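Local atomic coordinates of phospholyase (Arthrobacter aurescens, PDB entry 5G4I), a protein that probably acts as a pyridoxal-phosphate-dependent phospholyase, built on the fold of the class-III aminotransferases. Residues F217-S222 with V248-V253; V142-Y147 with A173-D178; L276-K281 with G290-T295. All blocks are in the same frame, centred on the assembly; numbering follows the deposited sequence.

Contact 1 (F217-S222 with V248-V253); sequences FDPLFS and VISDEV. With PLP (pyridoxal-5'-phosphate), chain C.
Phe-217 and Ser-250 form a parallel beta bridge where two neighbouring strands end in the large mixed sheet of the PLP-binding domain, in the fold shared by class-III aminotransferases (fold type I). Two backbone bonds define it: Phe-217 N donates to Ile-249 O at 3.2 Å, and Asp-251 N reaches Phe-217 O at 2.9 Å. On the face carrying Phe-217 and Ser-250, the rim of the phenyl ring meets a methyl of Val-248, CE1 to CG1 3.8 Å, the methyl lying near the ring plane. Helix 233-243 covers this side through Ile-234 and Ala-238.

Two residues on, Pro-219 leans over the end of the second strand. Its CG touches Ser-250 OG at 3.2 Å and its CD touches Asp-251 O. That serine hydroxyl donates to Glu-252 OE2 from above the carboxylate plane, and the same oxygen also takes the backbone N of Tyr-267, which helps hold the glutamate in place beside the proline.

Asp-251 points its carboxylate at the cofactor because CG stands opposite the backbone N (chi1 177°). OD2 lies 2.8 Å from PLP N1 and is hydrogen-bonded to His-148 ND1 and Asn-124 ND2; in this fold type such an aspartate probably stabilises the protonated ring nitrogen. OD1 closes an Asx turn by accepting from Val-253 N, which probably helps place the valine, whose CG1 packs 3.4 Å from PLP C3.

Further out, Asp-218 organises the first loop. OD1 accepts from Leu-220 N in a second Asx turn, within a type I beta turn running from Asp-218 to Phe-221, while OD2 is gripped by both Ser-222 N and Ser-222 OG. A water spans the contact, donating to Asp-218 OD1 at 2.8 Å and to Asp-251 O at 2.7 Å.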
loop_
_atom_site.group_PDB
_atom_site.type_symbol
_atom_site.label_atom_id
_atom_site.label_comp_id
_atom_site.label_asym_id
_atom_site.label_seq_id
_atom_site.Cartn_x
_atom_site.Cartn_y
_atom_site.Cartn_z
ATOM N N PHE A 217 -12.810 10.977 10.109
ATOM C CA PHE A 217 -12.971 10.543 11.527
ATOM C C PHE A 217 -13.067 9.033 11.612
ATOM O O PHE A 217 -13.638 8.361 10.733
ATOM C CB PHE A 217 -14.207 11.209 12.211
ATOM C CG PHE A 217 -15.557 10.661 11.765
ATOM C CD1 PHE A 217 -16.068 10.912 10.493
ATOM C CD2 PHE A 217 -16.347 9.890 12.628
ATOM C CE1 PHE A 217 -17.333 10.418 10.120
ATOM C CE2 PHE A 217 -17.614 9.408 12.266
ATOM C CZ PHE A 217 -18.100 9.673 11.013
ATOM N N ASP A 218 -12.540 8.508 12.757
ATOM C CA ASP A 218 -12.831 7.145 13.248
ATOM C C ASP A 218 -14.076 7.161 14.079
ATOM O O ASP A 218 -14.084 7.821 15.156
ATOM C CB ASP A 218 -11.629 6.649 14.086
ATOM C CG ASP A 218 -11.893 5.447 14.986
ATOM O OD1 ASP A 218 -12.882 4.709 14.759
ATOM O OD2 ASP A 218 -11.056 5.272 15.952
ATOM N N PRO A 219 -15.161 6.496 13.676
ATOM C CA PRO A 219 -16.449 6.560 14.496
ATOM C C PRO A 219 -16.343 6.170 15.970
ATOM O O PRO A 219 -17.089 6.669 16.805
ATOM C CB PRO A 219 -17.362 5.536 13.753
ATOM C CG PRO A 219 -16.924 5.620 12.335
ATOM C CD PRO A 219 -15.391 5.772 12.387
ATOM N N LEU A 220 -15.417 5.280 16.332
ATOM C CA LEU A 220 -15.173 4.880 17.736
ATOM C C LEU A 220 -14.319 5.919 18.505
ATOM O O LEU A 220 -14.190 5.840 19.785
ATOM C CB LEU A 220 -14.498 3.490 17.838
ATOM C CG LEU A 220 -15.524 2.330 17.698
ATOM C CD1 LEU A 220 -14.770 0.993 17.521
ATOM C CD2 LEU A 220 -16.468 2.223 18.918
ATOM N N PHE A 221 -13.652 6.862 17.763
ATOM C CA PHE A 221 -12.685 7.790 18.394
ATOM C C PHE A 221 -11.780 7.029 19.363
ATOM O O PHE A 221 -11.590 7.469 20.539
ATOM C CB PHE A 221 -13.429 8.987 19.019
ATOM C CG PHE A 221 -14.132 9.840 17.944
ATOM C CD1 PHE A 221 -13.406 10.800 17.223
ATOM C CD2 PHE A 221 -15.484 9.639 17.637
ATOM C CE1 PHE A 221 -14.049 11.528 16.216
ATOM C CE2 PHE A 221 -16.078 10.377 16.644
ATOM C CZ PHE A 221 -15.377 11.325 15.933
ATOM N N SER A 222 -11.185 5.944 18.861
ATOM C CA SER A 222 -10.350 5.075 19.680
ATOM C C SER A 222 -9.015 5.643 20.086
ATOM O O SER A 222 -8.679 5.644 21.314
ATOM C CB SER A 222 -10.211 3.706 19.031
ATOM O OG SER A 222 -9.596 3.782 17.771
ATOM N N VAL A 248 -17.665 14.115 3.661
ATOM C CA VAL A 248 -17.407 13.350 4.907
ATOM C C VAL A 248 -16.777 11.996 4.583
ATOM O O VAL A 248 -17.318 11.238 3.736
ATOM C CB VAL A 248 -18.713 13.129 5.707
ATOM C CG1 VAL A 248 -18.411 12.243 6.950
ATOM C CG2 VAL A 248 -19.329 14.479 6.112
ATOM N N ILE A 249 -15.627 11.695 5.240
ATOM C CA ILE A 249 -14.947 10.403 5.116
ATOM C C ILE A 249 -15.080 9.681 6.506
ATOM O O ILE A 249 -14.548 10.171 7.508
ATOM C CB ILE A 249 -13.446 10.457 4.756
ATOM C CG1 ILE A 249 -13.178 11.255 3.439
ATOM C CG2 ILE A 249 -12.864 9.012 4.610
ATOM C CD1 ILE A 249 -11.726 11.644 3.272
ATOM N N SER A 250 -15.716 8.479 6.514
ATOM C CA SER A 250 -15.610 7.583 7.712
ATOM C C SER A 250 -14.456 6.615 7.528
ATOM O O SER A 250 -14.534 5.772 6.569
ATOM C CB SER A 250 -16.907 6.794 7.949
ATOM O OG SER A 250 -16.805 6.020 9.141
ATOM N N ASP A 251 -13.469 6.682 8.434
ATOM C CA ASP A 251 -12.325 5.735 8.453
ATOM C C ASP A 251 -12.789 4.559 9.339
ATOM O O ASP A 251 -12.942 4.716 10.537
ATOM C CB ASP A 251 -11.108 6.447 9.016
ATOM C CG ASP A 251 -9.889 5.547 9.155
ATOM O OD1 ASP A 251 -10.055 4.326 9.183
ATOM O OD2 ASP A 251 -8.764 6.105 9.341
ATOM N N GLU A 252 -13.074 3.428 8.651
ATOM C CA GLU A 252 -13.584 2.185 9.273
ATOM C C GLU A 252 -12.501 1.204 9.561
ATOM O O GLU A 252 -12.813 0.023 9.842
ATOM C CB GLU A 252 -14.677 1.573 8.408
ATOM C CG GLU A 252 -15.920 2.429 8.299
ATOM C CD GLU A 252 -16.822 2.449 9.519
ATOM O OE1 GLU A 252 -16.733 1.507 10.329
ATOM O OE2 GLU A 252 -17.622 3.405 9.610
ATOM N N VAL A 253 -11.247 1.612 9.590
ATOM C CA VAL A 253 -10.169 0.621 9.870
ATOM C C VAL A 253 -10.315 0.031 11.238
ATOM O O VAL A 253 -10.085 -1.236 11.363
ATOM C CB VAL A 253 -8.743 1.260 9.629
ATOM C CG1 VAL A 253 -7.664 0.295 10.069
ATOM C CG2 VAL A 253 -8.579 1.671 8.198
HETATM N N1 PLP C . -6.627 4.549 10.108
HETATM C C2 PLP C . -6.909 3.906 11.266
HETATM C C2A PLP C . -8.101 4.325 12.087
HETATM C C3 PLP C . -6.049 2.788 11.729
HETATM O O3 PLP C . -6.313 2.126 12.889
HETATM C C4 PLP C . -4.892 2.421 10.881
HETATM C C4A PLP C . -3.977 1.321 11.258
HETATM C C5 PLP C . -4.693 3.204 9.637
HETATM C C6 PLP C . -5.582 4.229 9.325
HETATM C C5A PLP C . -3.535 2.891 8.717
HETATM O O4P PLP C . -3.541 1.502 8.398
HETATM P P PLP C . -2.277 0.827 7.663
HETATM O O1P PLP C . -1.266 0.648 8.770
HETATM O O2P PLP C . -2.827 -0.465 7.106
HETATM O O3P PLP C . -1.882 1.840 6.615
HETATM O O HOH W 1 -12.307 3.110 12.555
#

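Contact 2 (V142-Y147 with A173-D178); sequences VSDFSY and ALRIPD. With PLP (pyridoxal-5'-phosphate), chain C.
The beta-alpha-beta unit of strand 140-143, helix 152-155 and strand 171-174 brings Val-142 and Ser-143 alongside Ala-173 and Leu-174 in parallel register. Val-142 O accepts from Leu-174 N at 2.8 Å, and Leu-174 O then takes Asp-144 N at 2.9 Å. Strand 171-174 is the outermost strand of the large sheet within this chain, so the contact lies at an edge of that sheet, with helix 187-207 packed on Leu-174.

Past the strand ends, Asp-144 and Arg-175 form a salt bridge. Asp-144 OD2 uses its syn lone pair to accept from Arg-175 NE at 2.7 Å, the carboxylate and guanidinium planes standing 67° apart. Bends at chi2 and chi3 (66° and 56°) fold the arginine chain back to make this reach. The other oxygen, OD1, receives a water that in turn accepts from Ile-176 N. Beside the salt bridge, Asp-144 CB rests 3.9 Å from Ala-173 CB.

Ser-143 CB packs 3.6 Å from Ile-176 CG1. Its hydroxyl is bonded to Glu-224 and also accepts from Phe-145 N, an ST turn that begins the loop leading to Tyr-147 of the PLP pocket.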
loop_
_atom_site.group_PDB
_atom_site.type_symbol
_atom_site.label_atom_id
_atom_site.label_comp_id
_atom_site.label_asym_id
_atom_site.label_seq_id
_atom_site.Cartn_x
_atom_site.Cartn_y
_atom_site.Cartn_z
ATOM N N VAL A 142 -9.899 17.269 11.294
ATOM C CA VAL A 142 -9.614 16.010 11.964
ATOM C C VAL A 142 -9.741 16.202 13.470
ATOM O O VAL A 142 -9.747 17.372 13.976
ATOM C CB VAL A 142 -8.208 15.419 11.707
ATOM C CG1 VAL A 142 -8.136 14.723 10.361
ATOM C CG2 VAL A 142 -7.104 16.482 11.923
ATOM N N SER A 143 -9.766 15.135 14.316
ATOM C CA SER A 143 -9.659 15.334 15.744
ATOM C C SER A 143 -8.229 15.737 16.169
ATOM O O SER A 143 -7.261 15.457 15.440
ATOM C CB SER A 143 -10.029 14.031 16.510
ATOM O OG SER A 143 -8.902 13.319 16.863
ATOM N N ASP A 144 -8.138 16.352 17.351
ATOM C CA ASP A 144 -6.862 16.727 17.960
ATOM C C ASP A 144 -6.092 15.602 18.603
ATOM O O ASP A 144 -5.004 15.878 19.140
ATOM C CB ASP A 144 -7.029 17.888 18.931
ATOM C CG ASP A 144 -7.728 17.536 20.190
ATOM O OD1 ASP A 144 -8.115 16.389 20.494
ATOM O OD2 ASP A 144 -8.025 18.564 20.929
ATOM N N PHE A 145 -6.492 14.323 18.446
ATOM C CA PHE A 145 -5.619 13.206 18.869
ATOM C C PHE A 145 -5.983 11.968 18.000
ATOM O O PHE A 145 -6.567 10.990 18.485
ATOM C CB PHE A 145 -5.673 12.961 20.393
ATOM C CG PHE A 145 -4.404 12.309 20.919
ATOM C CD1 PHE A 145 -3.292 13.075 21.079
ATOM C CD2 PHE A 145 -4.357 10.948 21.112
ATOM C CE1 PHE A 145 -2.079 12.491 21.520
ATOM C CE2 PHE A 145 -3.118 10.390 21.625
ATOM C CZ PHE A 145 -2.084 11.167 21.758
ATOM N N SER A 146 -5.620 12.075 16.718
ATOM C CA SER A 146 -6.000 11.043 15.709
ATOM C C SER A 146 -4.823 10.535 14.904
ATOM O O SER A 146 -3.747 11.159 14.844
ATOM C CB SER A 146 -7.084 11.569 14.766
ATOM O OG SER A 146 -6.754 12.786 14.188
ATOM N N TYR A 147 -5.045 9.399 14.227
ATOM C CA TYR A 147 -4.037 8.795 13.350
ATOM C C TYR A 147 -4.734 8.038 12.201
ATOM O O TYR A 147 -5.560 7.144 12.436
ATOM C CB TYR A 147 -3.076 7.867 14.105
ATOM C CG TYR A 147 -2.104 7.154 13.178
ATOM C CD1 TYR A 147 -1.064 7.832 12.577
ATOM C CD2 TYR A 147 -2.285 5.798 12.822
ATOM C CE1 TYR A 147 -0.201 7.248 11.689
ATOM C CE2 TYR A 147 -1.382 5.166 11.968
ATOM C CZ TYR A 147 -0.351 5.880 11.392
ATOM O OH TYR A 147 0.503 5.288 10.494
ATOM N N ALA A 173 -7.506 21.058 13.836
ATOM C CA ALA A 173 -7.779 19.970 14.780
ATOM C C ALA A 173 -8.902 20.313 15.746
ATOM O O ALA A 173 -8.937 21.453 16.326
ATOM C CB ALA A 173 -6.517 19.683 15.508
ATOM N N LEU A 174 -9.884 19.425 15.923
ATOM C CA LEU A 174 -11.089 19.620 16.768
ATOM C C LEU A 174 -10.970 18.855 18.071
ATOM O O LEU A 174 -10.556 17.687 18.102
ATOM C CB LEU A 174 -12.364 19.158 16.005
ATOM C CG LEU A 174 -12.702 19.881 14.678
ATOM C CD1 LEU A 174 -13.743 19.174 13.899
ATOM C CD2 LEU A 174 -13.036 21.332 14.918
ATOM N N ARG A 175 -11.427 19.462 19.166
ATOM C CA ARG A 175 -11.599 18.704 20.422
ATOM C C ARG A 175 -12.965 18.051 20.372
ATOM O O ARG A 175 -14.017 18.719 20.413
ATOM C CB ARG A 175 -11.503 19.663 21.657
ATOM C CG ARG A 175 -11.647 18.903 23.001
ATOM C CD ARG A 175 -10.533 17.900 23.365
ATOM N NE ARG A 175 -9.210 18.519 23.383
ATOM C CZ ARG A 175 -8.397 18.661 24.415
ATOM N NH1 ARG A 175 -8.701 18.180 25.630
ATOM N NH2 ARG A 175 -7.251 19.301 24.231
ATOM N N ILE A 176 -12.984 16.715 20.139
ATOM C CA ILE A 176 -14.270 16.005 19.941
ATOM C C ILE A 176 -14.941 15.838 21.334
ATOM O O ILE A 176 -14.242 15.422 22.278
ATOM C CB ILE A 176 -13.994 14.629 19.283
ATOM C CG1 ILE A 176 -13.229 14.705 17.939
ATOM C CG2 ILE A 176 -15.264 13.774 19.140
ATOM C CD1 ILE A 176 -14.027 15.308 16.781
ATOM N N PRO A 177 -16.218 16.188 21.485
ATOM C CA PRO A 177 -16.872 16.180 22.816
ATOM C C PRO A 177 -17.098 14.733 23.350
ATOM O O PRO A 177 -17.475 13.832 22.565
ATOM C CB PRO A 177 -18.182 16.896 22.587
ATOM C CG PRO A 177 -18.461 16.737 21.137
ATOM C CD PRO A 177 -17.110 16.797 20.486
ATOM N N ASP A 178 -16.888 14.558 24.672
ATOM C CA ASP A 178 -17.037 13.288 25.332
ATOM C C ASP A 178 -18.010 13.488 26.568
ATOM O O ASP A 178 -17.662 14.279 27.428
ATOM C CB ASP A 178 -15.694 12.758 25.788
ATOM C CG ASP A 178 -15.719 11.323 26.419
ATOM O OD1 ASP A 178 -16.731 10.664 26.370
ATOM O OD2 ASP A 178 -14.608 10.973 26.922
HETATM N N1 PLP C . -6.627 4.549 10.108
HETATM C C2 PLP C . -6.909 3.906 11.266
HETATM C C2A PLP C . -8.101 4.325 12.087
HETATM C C3 PLP C . -6.049 2.788 11.729
HETATM O O3 PLP C . -6.313 2.126 12.889
HETATM C C4 PLP C . -4.892 2.421 10.881
HETATM C C4A PLP C . -3.977 1.321 11.258
HETATM C C5 PLP C . -4.693 3.204 9.637
HETATM C C6 PLP C . -5.582 4.229 9.325
HETATM C C5A PLP C . -3.535 2.891 8.717
HETATM O O4P PLP C . -3.541 1.502 8.398
HETATM P P PLP C . -2.277 0.827 7.663
HETATM O O1P PLP C . -1.266 0.648 8.770
HETATM O O2P PLP C . -2.827 -0.465 7.106
HETATM O O3P PLP C . -1.882 1.840 6.615
HETATM O O HOH W 2 -10.501 15.015 20.333
#

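Contact 3 (L276-K281 with G290-T295). With PLP (pyridoxal-5'-phosphate), chain C.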
loop_
_atom_site.group_PDB
_atom_site.type_symbol
_atom_site.label_atom_id
_atom_site.label_comp_id
_atom_site.label_asym_id
_atom_site.label_seq_id
_atom_site.Cartn_x
_atom_site.Cartn_y
_atom_site.Cartn_z
ATOM N N LEU A 276 -17.671 8.894 1.384
ATOM C CA LEU A 276 -16.467 8.056 1.217
ATOM C C LEU A 276 -16.274 7.282 2.529
ATOM O O LEU A 276 -16.422 7.834 3.638
ATOM C CB LEU A 276 -15.199 8.988 1.071
ATOM C CG LEU A 276 -15.122 9.748 -0.313
ATOM C CD1 LEU A 276 -14.350 11.093 -0.175
ATOM C CD2 LEU A 276 -14.533 8.859 -1.373
ATOM N N VAL A 277 -15.962 5.979 2.342
ATOM C CA VAL A 277 -15.717 5.028 3.494
ATOM C C VAL A 277 -14.410 4.283 3.217
ATOM O O VAL A 277 -14.255 3.716 2.141
ATOM C CB VAL A 277 -16.900 4.027 3.708
ATOM C CG1 VAL A 277 -16.602 3.138 4.884
ATOM C CG2 VAL A 277 -18.197 4.765 3.907
ATOM N N THR A 278 -13.476 4.371 4.165
ATOM C CA THR A 278 -12.154 3.675 3.984
ATOM C C THR A 278 -12.067 2.502 4.973
ATOM O O THR A 278 -12.658 2.483 6.041
ATOM C CB THR A 278 -10.991 4.679 4.178
ATOM O OG1 THR A 278 -11.088 5.228 5.484
ATOM C CG2 THR A 278 -11.037 5.807 3.140
ATOM N N MET A 279 -11.252 1.508 4.611
ATOM C CA MET A 279 -11.147 0.269 5.408
ATOM C C MET A 279 -9.766 -0.365 5.133
ATOM O O MET A 279 -9.045 -0.065 4.167
ATOM C CB MET A 279 -12.320 -0.636 5.125
ATOM C CG MET A 279 -12.350 -1.075 3.762
ATOM S SD MET A 279 -14.002 -1.828 3.246
ATOM C CE MET A 279 -15.013 -0.771 3.402
ATOM N N GLY A 280 -9.425 -1.320 6.018
ATOM C CA GLY A 280 -8.132 -2.039 5.959
ATOM C C GLY A 280 -8.169 -3.087 7.079
ATOM O O GLY A 280 -9.132 -3.857 7.224
ATOM N N LYS A 281 -7.135 -3.072 7.942
ATOM C CA LYS A 281 -6.816 -4.061 9.014
ATOM C C LYS A 281 -7.526 -5.432 8.873
ATOM O O LYS A 281 -6.916 -6.390 8.329
ATOM C CB LYS A 281 -6.794 -3.381 10.370
ATOM C CG LYS A 281 -5.533 -2.527 10.623
ATOM C CD LYS A 281 -5.460 -1.942 12.067
ATOM C CE LYS A 281 -4.158 -1.090 12.400
ATOM N NZ LYS A 281 -4.531 0.322 12.113
ATOM N N GLY A 290 -6.962 -3.069 1.400
ATOM C CA GLY A 290 -7.761 -1.950 1.839
ATOM C C GLY A 290 -8.790 -1.602 0.760
ATOM O O GLY A 290 -8.858 -2.220 -0.282
ATOM N N ALA A 291 -9.628 -0.621 1.082
ATOM C CA ALA A 291 -10.638 -0.128 0.084
ATOM C C ALA A 291 -11.126 1.262 0.402
ATOM O O ALA A 291 -11.165 1.699 1.551
ATOM C CB ALA A 291 -11.865 -1.093 0.008
ATOM N N VAL A 292 -11.624 1.933 -0.685
ATOM C CA VAL A 292 -12.443 3.158 -0.594
ATOM C C VAL A 292 -13.820 2.781 -1.256
ATOM O O VAL A 292 -13.884 2.394 -2.442
ATOM C CB VAL A 292 -11.814 4.301 -1.390
ATOM C CG1 VAL A 292 -12.751 5.529 -1.304
ATOM C CG2 VAL A 292 -10.424 4.619 -0.947
ATOM N N VAL A 293 -14.903 2.836 -0.485
ATOM C CA VAL A 293 -16.302 2.671 -0.991
ATOM C C VAL A 293 -16.926 4.076 -1.160
ATOM O O VAL A 293 -16.744 4.965 -0.293
ATOM C CB VAL A 293 -17.114 1.712 -0.068
ATOM C CG1 VAL A 293 -18.633 1.806 -0.369
ATOM C CG2 VAL A 293 -16.571 0.296 -0.146
ATOM N N THR A 294 -17.561 4.317 -2.320
ATOM C CA THR A 294 -18.033 5.667 -2.660
ATOM C C THR A 294 -19.265 5.587 -3.572
ATOM O O THR A 294 -19.849 4.490 -3.779
ATOM C CB THR A 294 -16.883 6.549 -3.153
ATOM O OG1 THR A 294 -17.281 7.965 -3.150
ATOM C CG2 THR A 294 -16.402 6.162 -4.544
ATOM N N THR A 295 -19.697 6.774 -4.048
ATOM C CA THR A 295 -20.858 6.884 -4.903
ATOM C C THR A 295 -20.458 6.707 -6.378
ATOM O O THR A 295 -19.320 6.859 -6.820
ATOM C CB THR A 295 -21.511 8.271 -4.709
ATOM O OG1 THR A 295 -20.645 9.292 -5.256
ATOM C CG2 THR A 295 -21.833 8.562 -3.320
HETATM N N1 PLP C . -6.627 4.549 10.108
HETATM C C2 PLP C . -6.909 3.906 11.266
HETATM C C2A PLP C . -8.101 4.325 12.087
HETATM C C3 PLP C . -6.049 2.788 11.729
HETATM O O3 PLP C . -6.313 2.126 12.889
HETATM C C4 PLP C . -4.892 2.421 10.881
HETATM C C4A PLP C . -3.977 1.321 11.258
HETATM C C5 PLP C . -4.693 3.204 9.637
HETATM C C6 PLP C . -5.582 4.229 9.325
HETATM C C5A PLP C . -3.535 2.891 8.717
HETATM O O4P PLP C . -3.541 1.502 8.398
HETATM P P PLP C . -2.277 0.827 7.663
HETATM O O1P PLP C . -1.266 0.648 8.770
HETATM O O2P PLP C . -2.827 -0.465 7.106
HETATM O O3P PLP C . -1.882 1.840 6.615
#
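Met-279 and Val-293, the two residues with the most area buried here, meet through their ends: the thioether methyl CE lies 4.0 Å from Val-293 CG2. With CG set between the backbone N and the carbonyl carbon, a chi1 of 63° lays CG, and with it SD, along Ala-291 CB, and the bend at chi3 then turns CE to Val-293 CG2; CG is 3.8 Å from Ala-291 CB. With an alanine here the SD and CE contacts vanish, which would probably open a gap beside Ala-291 CB and Val-293 CG2. Trp-265 also touches the methionine.

On the same face, Val-277 pairs with Val-293. This is a hydrogen-bonded antiparallel pair: Val-277 N donates to Val-293 O, and Val-293 N returns the bond to Val-277 O at 2.8 Å. The strands form a beta hairpin, their directions 166° apart and their axes 4.6 Å apart at closest approach. Its second hydrogen-bonded pair, Met-279 with Ala-291, is less regular, with a weak bond from Met-279 N to Ala-291 O and a return bond from Ala-291 N to Met-279 O.

Leu-276 extends the opposite face. Its CD2 lies 3.8 Å from Val-292 CG1 and also against Thr-294 OG1, whose polar partner is Glu-275 O. Thr-278 shares this face, its hydroxyl bonded to Asn-124. Beyond Gly-280, the first strand delivers Lys-281, whose NZ is covalently joined to PLP C4A, consistent with the internal aldimine of PLP enzymes; NZ also makes a weak bond to PLP O3, 2.7 Å away.

From the N terminus, contact 2 comes first, its segments 142-147 and 173-178 closing the beta-alpha-beta connection at one border of the large sheet. Contact 1 follows, joining strands 214-217 and 247-251 across the excursion that holds helix 233-243, and contact 3 then closes the short hairpin. The three loops run in series; none lies within or crosses another. Contacts 1 and 2 meet where Phe-221 CE1 packs on Ile-176 CG1. Contacts 1 and 3 abut through the neighbouring strands 247-251 and 276-279, where Thr-278 N probably donates to Ser-250 O. Contacts 2 and 3 do not touch, their centres about 21 Å apart, yet all three reach one sheet and one PLP.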